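Local coordinates for sulfur oxidation protein soxB (Thermus thermophilus, PDB 2WDD) that probably hydrolyses the sulfur-sulfur bond of cysteine S-thiosulfonate in the sulfur oxidation (Sox) pathway, using a pair of manganese ions, at residues A54-M59 with I551-R556; G60-L65 with L71-V76; Q357-T362 with H420-T425. One frame throughout, in Å; residues are numbered along the deposited sequence. Where two conformers were deposited one is given.

In the fold
Interactions 1 and 2 are neighbours, both partly buried, with centres about 22 and 18 Å from the chain's centre and about 14 Å apart, directly in touch where A54 packs on Y64. Both use the long loop between strand 29-34 and helix 67-74, but differently: interaction 1 ties it to a loop almost 500 residues later by arginine hydrogen bonds and a water, whereas interaction 2 folds it onto the helix that follows, with apolar and CH-pi contacts and no hydrogen bond across. Interaction 3, the buried one, lies about 34 Å from interaction 2 between centres, on the opposite side of the chain's centre; it joins two helices through one histidine-tyrosine bond and a leucine contact.

Interaction 1: A54-M59 with I551-R556; sequences APKPLM and IGRNYR
A loop-to-loop bridge joins the long connection after strand 29-34, here 54-59 with its short 3-10 turn at 56-58, to the loop that follows strand 548-550, and R553 makes it. Its guanidinium group reaches the carbonyl of A54: NH2 donates to A54 O at 2.7 Å, nearly straight (170° at the hydrogen) and in the carbonyl plane, while A54 O lies in the guanidinium plane. NE adds a longer, weak bond to the same oxygen, so two nitrogens of one group converge on a single acceptor. R553 NE also donates to a water O, 2.8 Å away, which accepts from A54 N as well and so links the two segments a second time. On its other terminal nitrogen the arginine is held by its own chain, R553 NH1 to G552 O at 3.0 Å; the donor stands above that carbonyl plane instead of on a lone pair. The R553 chain bends at chi2 (-76°), which turns the guanidinium back toward the G552 carbonyl. D479 gives NH2 a salt bridge and also accepts from K56 N, consistent with two donors lying near one another without bonding, each turned to its own D479 oxygen. Were R553 replaced by an alanine, the A54 carbonyl would probably lose its main donor, D479 its cationic mate and the bridging water one of its donors. The contact lies away from the manganese site, and its 155 Å² of buried surface, 94 Å² of it on R553, comes largely from this one side chain. M59 completes it from above: its thioether, bent at chi3 (72°), places SD 3.2 Å over one face of the guanidinium, toward the rim, with M59 SD 3.5 Å from R553 NE.

Interaction 2: G60-L65 with L71-V76; sequences GRPGYL and LRYYGV
Segment 60-65 turns through a type II beta turn from R61 to Y64, closed by Y64 N to R61 O, and its chain comes nearest to segment 71-76 at L65 and Y73, whose CA atoms are 8.1 Å apart. No hydrogen bond crosses; the contact is made by P62 and L65 against two consecutive tyrosines. L65 meets Y73 through one methyl: CD1 sits over a face of the ring, 3.6 Å from the centroid and 18° off the normal, a CH-pi contact in which the leucine branch and the tyrosine cross at about a right angle. A chi1 of -175° sets CG of Y73 opposite N and carries the ring out toward the loop. The same methyl reaches obliquely to Y74, L65 CD1 to Y74 CE2 at 4.1 Å, and therefore touches both rings. P62 contributes CD and CG of its ring: CD lies 3.5 Å from Y73 OH, and CG approaches Y74 OH at 3.7 Å, so the proline packs against both phenol ends. The tyrosines also pack on each other, Y73 CD2 standing 3.4 Å above the centre of the Y74 ring, which places Y73's edge on Y74's face. Outside the pair, P62 is backed by M266 and W295, and its carbonyl takes a bond from Q267. G75 is the first residue to leave helical phi/psi; its positive phi and the bonds V76 N to L71 O and G75 N to R72 O define a Schellman motif, so the tyrosines that receive the loop belong to the last turn of a helix ended by a Schellman C-cap.

Interaction 3: Q357-T362 with H420-T425; sequences QDHLFT and HLYAYT. With TBU (tertiary-butyl alcohol), chain D.
Two helices, 357-361 and 418-425, meet here beside a pocket that holds tertiary-butyl alcohol, lined by Y422 together with L141 and Y527; the second helix lies in the 5'-nucleotidase C-terminal family region. H359 and Y422 carry the contact by a hydrogen bond: NE2 of the imidazole and OH of the phenol are 2.7 Å apart, at an angle of 159°, and either could be the donor. The hydroxyl lies near the plane of the H359 ring at its edge, and the rings meet rim to rim with planes at 46°. The H359 side chain leaves the helix with chi1 at 170°, CG opposite N, which brings NE2 to the phenol. W418 meets both rings, and Y527 packs edge-to-face with Y422. The bound alcohol is a looser neighbour, its O atom 3.7 Å from Y422 OH. About 10 Å separates the Y422 side chain from that of the manganese ligand H38, so the contact is near the metal site without belonging to it. L360, which also touches L142 of helix 138-143, adds the apolar part: its CD2 methyl lies in the plane of the Y422 ring, at the rim, 3.8 Å from CE2.

Interaction 1: A54-M59 with I551-R556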
loop_
_atom_site.group_PDB
_atom_site.type_symbol
_atom_site.label_atom_id
_atom_site.label_comp_id
_atom_site.label_asym_id
_atom_site.label_seq_id
_atom_site.Cartn_x
_atom_site.Cartn_y
_atom_site.Cartn_z
ATOM N N ALA A 54 4.385 -17.388 0.244
ATOM C CA ALA A 54 5.815 -17.238 0.438
ATOM C C ALA A 54 6.485 -18.582 0.281
ATOM O O ALA A 54 5.854 -19.614 0.462
ATOM C CB ALA A 54 6.091 -16.708 1.820
ATOM N N PRO A 55 7.786 -18.580 -0.044
ATOM C CA PRO A 55 8.480 -19.866 -0.085
ATOM C C PRO A 55 8.589 -20.343 1.363
ATOM O O PRO A 55 8.472 -19.547 2.300
ATOM C CB PRO A 55 9.867 -19.495 -0.624
ATOM C CG PRO A 55 10.070 -18.091 -0.193
ATOM C CD PRO A 55 8.708 -17.439 -0.187
ATOM N N LYS A 56 8.778 -21.640 1.545
ATOM C CA LYS A 56 8.814 -22.222 2.879
ATOM C C LYS A 56 9.563 -21.466 3.986
ATOM O O LYS A 56 9.002 -21.209 5.049
ATOM C CB LYS A 56 9.170 -23.709 2.815
ATOM C CG LYS A 56 8.076 -24.530 2.146
ATOM C CD LYS A 56 8.472 -25.986 1.914
ATOM C CE LYS A 56 9.975 -26.164 1.875
ATOM N NZ LYS A 56 10.308 -27.613 1.781
ATOM N N PRO A 57 10.818 -21.058 3.735
ATOM C CA PRO A 57 11.589 -20.362 4.781
ATOM C C PRO A 57 10.937 -19.109 5.370
ATOM O O PRO A 57 11.262 -18.699 6.489
ATOM C CB PRO A 57 12.880 -19.949 4.056
ATOM C CG PRO A 57 12.915 -20.762 2.803
ATOM C CD PRO A 57 11.490 -20.992 2.428
ATOM N N LEU A 58 10.090 -18.450 4.588
ATOM C CA LEU A 58 9.482 -17.197 5.023
ATOM C C LEU A 58 8.075 -17.323 5.585
ATOM O O LEU A 58 7.508 -16.343 6.064
ATOM C CB LEU A 58 9.479 -16.178 3.880
ATOM C CG LEU A 58 10.855 -15.812 3.322
ATOM C CD1 LEU A 58 11.793 -15.354 4.435
ATOM C CD2 LEU A 58 11.431 -17.010 2.600
ATOM N N MET A 59 7.483 -18.508 5.492
ATOM C CA MET A 59 6.122 -18.678 5.975
ATOM C C MET A 59 5.972 -18.495 7.474
ATOM O O MET A 59 6.882 -18.802 8.247
ATOM C CB MET A 59 5.566 -20.040 5.570
ATOM C CG MET A 59 5.420 -20.204 4.072
ATOM S SD MET A 59 4.925 -21.874 3.654
ATOM C CE MET A 59 3.214 -21.857 4.227
ATOM N N ILE A 551 1.246 -25.109 -6.007
ATOM C CA ILE A 551 1.814 -26.331 -5.468
ATOM C C ILE A 551 2.232 -26.089 -4.027
ATOM O O ILE A 551 2.888 -25.089 -3.724
ATOM C CB ILE A 551 3.046 -26.789 -6.292
ATOM C CG1 ILE A 551 2.677 -26.987 -7.761
ATOM C CG2 ILE A 551 3.641 -28.075 -5.689
ATOM C CD1 ILE A 551 1.502 -27.928 -7.976
ATOM N N GLY A 552 1.891 -27.030 -3.149
ATOM C CA GLY A 552 2.305 -26.994 -1.761
ATOM C C GLY A 552 1.571 -26.035 -0.842
ATOM O O GLY A 552 1.975 -25.846 0.304
ATOM N N ARG A 553 0.503 -25.418 -1.339
ATOM C CA ARG A 553 -0.273 -24.481 -0.516
ATOM C C ARG A 553 -1.751 -24.636 -0.801
ATOM O O ARG A 553 -2.140 -25.021 -1.899
ATOM C CB ARG A 553 0.093 -23.022 -0.849
ATOM C CG ARG A 553 1.568 -22.691 -0.852
ATOM C CD ARG A 553 2.113 -22.562 0.554
ATOM N NE ARG A 553 3.479 -22.067 0.490
ATOM C CZ ARG A 553 4.519 -22.814 0.135
ATOM N NH1 ARG A 553 4.346 -24.099 -0.144
ATOM N NH2 ARG A 553 5.727 -22.275 0.060
ATOM N N ASN A 554 -2.574 -24.234 0.161
ATOM C CA ASN A 554 -4.007 -24.179 -0.052
ATOM C C ASN A 554 -4.294 -22.745 -0.490
ATOM O O ASN A 554 -3.974 -21.800 0.227
ATOM C CB ASN A 554 -4.735 -24.453 1.256
ATOM C CG ASN A 554 -4.788 -25.924 1.570
ATOM O OD1 ASN A 554 -4.847 -26.751 0.657
ATOM N ND2 ASN A 554 -4.675 -26.266 2.848
ATOM N N TYR A 555 -4.882 -22.585 -1.663
ATOM C CA TYR A 555 -5.202 -21.259 -2.164
ATOM C C TYR A 555 -6.559 -20.860 -1.593
ATOM O O TYR A 555 -7.540 -21.584 -1.756
ATOM C CB TYR A 555 -5.215 -21.234 -3.693
ATOM C CG TYR A 555 -5.421 -19.842 -4.200
ATOM C CD1 TYR A 555 -4.377 -18.923 -4.175
ATOM C CD2 TYR A 555 -6.698 -19.372 -4.471
ATOM C CE1 TYR A 555 -4.585 -17.592 -4.540
ATOM C CE2 TYR A 555 -6.919 -18.046 -4.836
ATOM C CZ TYR A 555 -5.850 -17.159 -4.851
ATOM O OH TYR A 555 -6.058 -15.831 -5.162
ATOM N N ARG A 556 -6.602 -19.745 -0.871
ATOM C CA ARG A 556 -7.833 -19.351 -0.186
ATOM C C ARG A 556 -8.639 -18.279 -0.894
ATOM O O ARG A 556 -8.082 -17.400 -1.542
ATOM C CB ARG A 556 -7.534 -18.884 1.245
ATOM C CG ARG A 556 -6.789 -19.913 2.089
ATOM C CD ARG A 556 -7.687 -21.116 2.361
ATOM N NE ARG A 556 -8.924 -20.704 3.016
ATOM C CZ ARG A 556 -9.036 -20.484 4.323
ATOM N NH1 ARG A 556 -7.992 -20.671 5.124
ATOM N NH2 ARG A 556 -10.192 -20.079 4.834
HETATM O O HOH W 1 2.724 -19.557 1.386
#

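Interaction 2: G60-L65 with L71-V76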
loop_
_atom_site.group_PDB
_atom_site.type_symbol
_atom_site.label_atom_id
_atom_site.label_comp_id
_atom_site.label_asym_id
_atom_site.label_seq_id
_atom_site.Cartn_x
_atom_site.Cartn_y
_atom_site.Cartn_z
ATOM N N GLY A 60 4.811 -17.990 7.878
ATOM C CA GLY A 60 4.488 -17.843 9.285
ATOM C C GLY A 60 5.001 -16.601 9.971
ATOM O O GLY A 60 4.872 -16.470 11.190
ATOM N N ARG A 61 5.596 -15.685 9.224
ATOM C CA ARG A 61 6.103 -14.464 9.830
ATOM C C ARG A 61 5.287 -13.250 9.400
ATOM O O ARG A 61 4.605 -13.281 8.368
ATOM C CB ARG A 61 7.601 -14.272 9.560
ATOM C CG ARG A 61 7.956 -13.771 8.169
ATOM C CD ARG A 61 9.446 -14.010 7.839
ATOM N NE ARG A 61 10.150 -12.771 7.508
ATOM C CZ ARG A 61 11.441 -12.548 7.746
ATOM N NH1 ARG A 61 11.999 -11.392 7.400
ATOM N NH2 ARG A 61 12.182 -13.487 8.320
ATOM N N PRO A 62 5.325 -12.176 10.203
ATOM C CA PRO A 62 4.593 -10.953 9.876
ATOM C C PRO A 62 4.952 -10.543 8.459
ATOM O O PRO A 62 6.124 -10.588 8.056
ATOM C CB PRO A 62 5.143 -9.949 10.893
ATOM C CG PRO A 62 5.385 -10.814 12.113
ATOM C CD PRO A 62 5.941 -12.100 11.547
ATOM N N GLY A 63 3.925 -10.201 7.692
ATOM C CA GLY A 63 4.086 -9.851 6.289
ATOM C C GLY A 63 3.589 -10.990 5.407
ATOM O O GLY A 63 3.380 -10.813 4.206
ATOM N N TYR A 64 3.432 -12.177 6.002
ATOM C CA TYR A 64 2.969 -13.355 5.276
ATOM C C TYR A 64 1.821 -14.074 5.990
ATOM O O TYR A 64 1.530 -15.233 5.686
ATOM C CB TYR A 64 4.129 -14.329 5.051
ATOM C CG TYR A 64 5.224 -13.759 4.163
ATOM C CD1 TYR A 64 5.058 -13.689 2.786
ATOM C CD2 TYR A 64 6.384 -13.227 4.711
ATOM C CE1 TYR A 64 6.048 -13.159 1.973
ATOM C CE2 TYR A 64 7.386 -12.711 3.905
ATOM C CZ TYR A 64 7.200 -12.670 2.541
ATOM O OH TYR A 64 8.191 -12.142 1.743
ATOM N N LEU A 65 1.159 -13.370 6.905
ATOM C CA LEU A 65 0.046 -13.941 7.655
ATOM C C LEU A 65 -1.274 -13.421 7.100
ATOM O O LEU A 65 -1.429 -12.220 6.869
ATOM C CB LEU A 65 0.157 -13.580 9.144
ATOM C CG LEU A 65 1.459 -13.998 9.820
ATOM C CD1 LEU A 65 1.583 -13.276 11.157
ATOM C CD2 LEU A 65 1.488 -15.503 10.020
ATOM N N LEU A 71 -5.153 -14.097 12.779
ATOM C CA LEU A 71 -5.918 -13.905 14.008
ATOM C C LEU A 71 -5.268 -14.687 15.151
ATOM O O LEU A 71 -5.062 -14.151 16.234
ATOM C CB LEU A 71 -7.387 -14.302 13.819
ATOM C CG LEU A 71 -8.148 -13.543 12.722
ATOM C CD1 LEU A 71 -9.563 -14.059 12.626
ATOM C CD2 LEU A 71 -8.136 -12.035 12.968
ATOM N N ARG A 72 -4.886 -15.933 14.887
ATOM C CA ARG A 72 -4.257 -16.756 15.913
ATOM C C ARG A 72 -2.902 -16.199 16.333
ATOM O O ARG A 72 -2.564 -16.172 17.523
ATOM C CB ARG A 72 -4.095 -18.189 15.409
ATOM C CG ARG A 72 -5.415 -18.916 15.241
ATOM C CD ARG A 72 -5.179 -20.401 15.006
ATOM N NE ARG A 72 -4.552 -20.687 13.715
ATOM C CZ ARG A 72 -5.224 -21.006 12.608
ATOM N NH1 ARG A 72 -6.548 -21.046 12.629
ATOM N NH2 ARG A 72 -4.569 -21.299 11.484
ATOM N N TYR A 73 -2.112 -15.773 15.349
ATOM C CA TYR A 73 -0.774 -15.261 15.628
ATOM C C TYR A 73 -0.785 -14.124 16.640
ATOM O O TYR A 73 0.051 -14.067 17.538
ATOM C CB TYR A 73 -0.113 -14.801 14.326
ATOM C CG TYR A 73 1.327 -14.370 14.473
ATOM C CD1 TYR A 73 2.373 -15.250 14.178
ATOM C CD2 TYR A 73 1.653 -13.074 14.848
ATOM C CE1 TYR A 73 3.696 -14.847 14.284
ATOM C CE2 TYR A 73 2.967 -12.672 14.954
ATOM C CZ TYR A 73 3.981 -13.561 14.692
ATOM O OH TYR A 73 5.299 -13.144 14.780
ATOM N N TYR A 74 -1.745 -13.219 16.484
ATOM C CA TYR A 74 -1.854 -12.054 17.348
ATOM C C TYR A 74 -2.846 -12.218 18.497
ATOM O O TYR A 74 -3.051 -11.290 19.270
ATOM C CB TYR A 74 -2.198 -10.822 16.504
ATOM C CG TYR A 74 -1.049 -10.410 15.618
ATOM C CD1 TYR A 74 0.108 -9.861 16.172
ATOM C CD2 TYR A 74 -1.086 -10.610 14.246
ATOM C CE1 TYR A 74 1.173 -9.495 15.384
ATOM C CE2 TYR A 74 -0.007 -10.265 13.443
ATOM C CZ TYR A 74 1.122 -9.706 14.022
ATOM O OH TYR A 74 2.188 -9.346 13.230
ATOM N N GLY A 75 -3.479 -13.383 18.600
ATOM C CA GLY A 75 -4.431 -13.596 19.676
ATOM C C GLY A 75 -5.656 -12.710 19.579
ATOM O O GLY A 75 -6.224 -12.290 20.592
ATOM N N VAL A 76 -6.068 -12.421 18.351
ATOM C CA VAL A 76 -7.240 -11.588 18.099
ATOM C C VAL A 76 -8.472 -12.455 17.955
ATOM O O VAL A 76 -8.487 -13.418 17.178
ATOM C CB VAL A 76 -7.004 -10.702 16.870
ATOM C CG1 VAL A 76 -8.258 -9.876 16.532
ATOM C CG2 VAL A 76 -5.825 -9.793 17.139
#

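Interaction 3: Q357-T362 with H420-T425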
loop_
_atom_site.group_PDB
_atom_site.type_symbol
_atom_site.label_atom_id
_atom_site.label_comp_id
_atom_site.label_asym_id
_atom_site.label_seq_id
_atom_site.Cartn_x
_atom_site.Cartn_y
_atom_site.Cartn_z
ATOM N N GLN A 357 -18.701 16.388 -7.391
ATOM C CA GLN A 357 -19.490 15.339 -6.748
ATOM C C GLN A 357 -20.309 14.474 -7.699
ATOM O O GLN A 357 -20.445 13.271 -7.485
ATOM C CB GLN A 357 -20.361 15.898 -5.622
ATOM C CG GLN A 357 -21.258 17.052 -6.027
ATOM C CD GLN A 357 -21.970 17.667 -4.836
ATOM O OE1 GLN A 357 -22.592 16.966 -4.040
ATOM N NE2 GLN A 357 -21.857 18.982 -4.695
ATOM N N ASP A 358 -20.860 15.078 -8.746
ATOM C CA ASP A 358 -21.651 14.341 -9.727
ATOM C C ASP A 358 -20.776 13.306 -10.423
ATOM O O ASP A 358 -21.159 12.144 -10.586
ATOM C CB ASP A 358 -22.210 15.307 -10.775
ATOM C CG ASP A 358 -21.118 15.967 -11.601
ATOM O OD1 ASP A 358 -20.072 16.341 -11.024
ATOM O OD2 ASP A 358 -21.298 16.093 -12.831
ATOM N N HIS A 359 -19.599 13.753 -10.845
ATOM C CA HIS A 359 -18.651 12.895 -11.537
ATOM C C HIS A 359 -18.170 11.783 -10.617
ATOM O O HIS A 359 -18.214 10.608 -10.968
ATOM C CB HIS A 359 -17.446 13.709 -12.012
ATOM C CG HIS A 359 -16.314 12.875 -12.522
ATOM N ND1 HIS A 359 -16.401 12.132 -13.680
ATOM C CD2 HIS A 359 -15.065 12.671 -12.037
ATOM C CE1 HIS A 359 -15.257 11.503 -13.883
ATOM N NE2 HIS A 359 -14.429 11.812 -12.901
ATOM N N LEU A 360 -17.701 12.171 -9.439
ATOM C CA LEU A 360 -17.141 11.220 -8.489
ATOM C C LEU A 360 -18.073 10.172 -7.897
ATOM O O LEU A 360 -17.651 9.037 -7.675
ATOM C CB LEU A 360 -16.448 11.962 -7.346
ATOM C CG LEU A 360 -15.138 12.687 -7.663
ATOM C CD1 LEU A 360 -14.652 13.452 -6.448
ATOM C CD2 LEU A 360 -14.071 11.707 -8.141
ATOM N N PHE A 361 -19.308 10.559 -7.576
ATOM C CA PHE A 361 -20.211 9.673 -6.847
ATOM C C PHE A 361 -21.458 9.073 -7.487
ATOM O O PHE A 361 -22.126 8.242 -6.869
ATOM C CB PHE A 361 -20.524 10.263 -5.473
ATOM C CG PHE A 361 -19.308 10.790 -4.762
ATOM C CD1 PHE A 361 -18.363 9.916 -4.242
ATOM C CD2 PHE A 361 -19.068 12.153 -4.689
ATOM C CE1 PHE A 361 -17.223 10.396 -3.618
ATOM C CE2 PHE A 361 -17.928 12.636 -4.070
ATOM C CZ PHE A 361 -17.005 11.757 -3.537
ATOM N N THR A 362 -21.767 9.446 -8.721
ATOM C CA THR A 362 -22.921 8.844 -9.378
ATOM C C THR A 362 -22.587 7.385 -9.676
ATOM O O THR A 362 -21.471 7.066 -10.085
ATOM C CB THR A 362 -23.323 9.605 -10.652
ATOM O OG1 THR A 362 -23.532 10.985 -10.334
ATOM C CG2 THR A 362 -24.611 9.021 -11.234
ATOM N N HIS A 420 -14.230 5.235 -6.950
ATOM C CA HIS A 420 -13.668 3.890 -6.817
ATOM C C HIS A 420 -12.700 3.613 -7.965
ATOM O O HIS A 420 -11.637 3.030 -7.765
ATOM C CB HIS A 420 -14.757 2.813 -6.833
ATOM C CG HIS A 420 -15.698 2.870 -5.669
ATOM N ND1 HIS A 420 -17.065 2.817 -5.832
ATOM C CD2 HIS A 420 -15.478 2.892 -4.332
ATOM C CE1 HIS A 420 -17.650 2.825 -4.649
ATOM N NE2 HIS A 420 -16.711 2.882 -3.720
ATOM N N LEU A 421 -13.084 3.980 -9.187
ATOM C CA LEU A 421 -12.200 3.723 -10.318
ATOM C C LEU A 421 -10.847 4.397 -10.078
ATOM O O LEU A 421 -9.803 3.825 -10.389
ATOM C CB LEU A 421 -12.807 4.222 -11.631
ATOM C CG LEU A 421 -14.089 3.543 -12.111
ATOM C CD1 LEU A 421 -14.411 4.011 -13.543
ATOM C CD2 LEU A 421 -13.957 2.033 -12.034
ATOM N N TYR A 422 -10.859 5.614 -9.540
ATOM C CA TYR A 422 -9.607 6.316 -9.258
ATOM C C TYR A 422 -8.861 5.659 -8.092
ATOM O O TYR A 422 -7.634 5.593 -8.099
ATOM C CB TYR A 422 -9.852 7.791 -8.956
ATOM C CG TYR A 422 -10.413 8.601 -10.115
ATOM C CD1 TYR A 422 -9.893 8.483 -11.396
ATOM C CD2 TYR A 422 -11.456 9.501 -9.905
ATOM C CE1 TYR A 422 -10.422 9.221 -12.454
ATOM C CE2 TYR A 422 -11.983 10.250 -10.954
ATOM C CZ TYR A 422 -11.458 10.105 -12.216
ATOM O OH TYR A 422 -11.977 10.849 -13.251
ATOM N N ALA A 423 -9.596 5.123 -7.121
ATOM C CA ALA A 423 -8.951 4.400 -6.015
ATOM C C ALA A 423 -8.233 3.137 -6.514
ATOM O O ALA A 423 -7.224 2.722 -5.950
ATOM C CB ALA A 423 -9.971 4.018 -4.956
ATOM N N TYR A 424 -8.782 2.512 -7.552
ATOM C CA TYR A 424 -8.207 1.295 -8.102
ATOM C C TYR A 424 -7.185 1.533 -9.205
ATOM O O TYR A 424 -6.293 0.704 -9.419
ATOM C CB TYR A 424 -9.318 0.457 -8.736
ATOM C CG TYR A 424 -10.178 -0.342 -7.788
ATOM C CD1 TYR A 424 -9.625 -1.340 -6.984
ATOM C CD2 TYR A 424 -11.571 -0.233 -7.845
ATOM C CE1 TYR A 424 -10.446 -2.163 -6.197
ATOM C CE2 TYR A 424 -12.401 -1.047 -7.073
ATOM C CZ TYR A 424 -11.835 -1.999 -6.238
ATOM O OH TYR A 424 -12.664 -2.809 -5.483
ATOM N N THR A 425 -7.394 2.584 -10.003
ATOM C CA THR A 425 -6.580 2.778 -11.199
ATOM C C THR A 425 -6.048 4.190 -11.383
ATOM O O THR A 425 -5.646 4.565 -12.499
ATOM C CB THR A 425 -7.361 2.361 -12.478
ATOM O OG1 THR A 425 -8.472 3.249 -12.682
ATOM C CG2 THR A 425 -7.866 0.919 -12.393
HETATM O O TBU D . -8.657 12.411 -13.777
HETATM C C TBU D . -8.387 13.700 -14.328
HETATM C C1 TBU D . -9.611 14.235 -15.046
HETATM C C2 TBU D . -8.011 14.649 -13.191
HETATM C C3 TBU D . -7.246 13.591 -15.342
#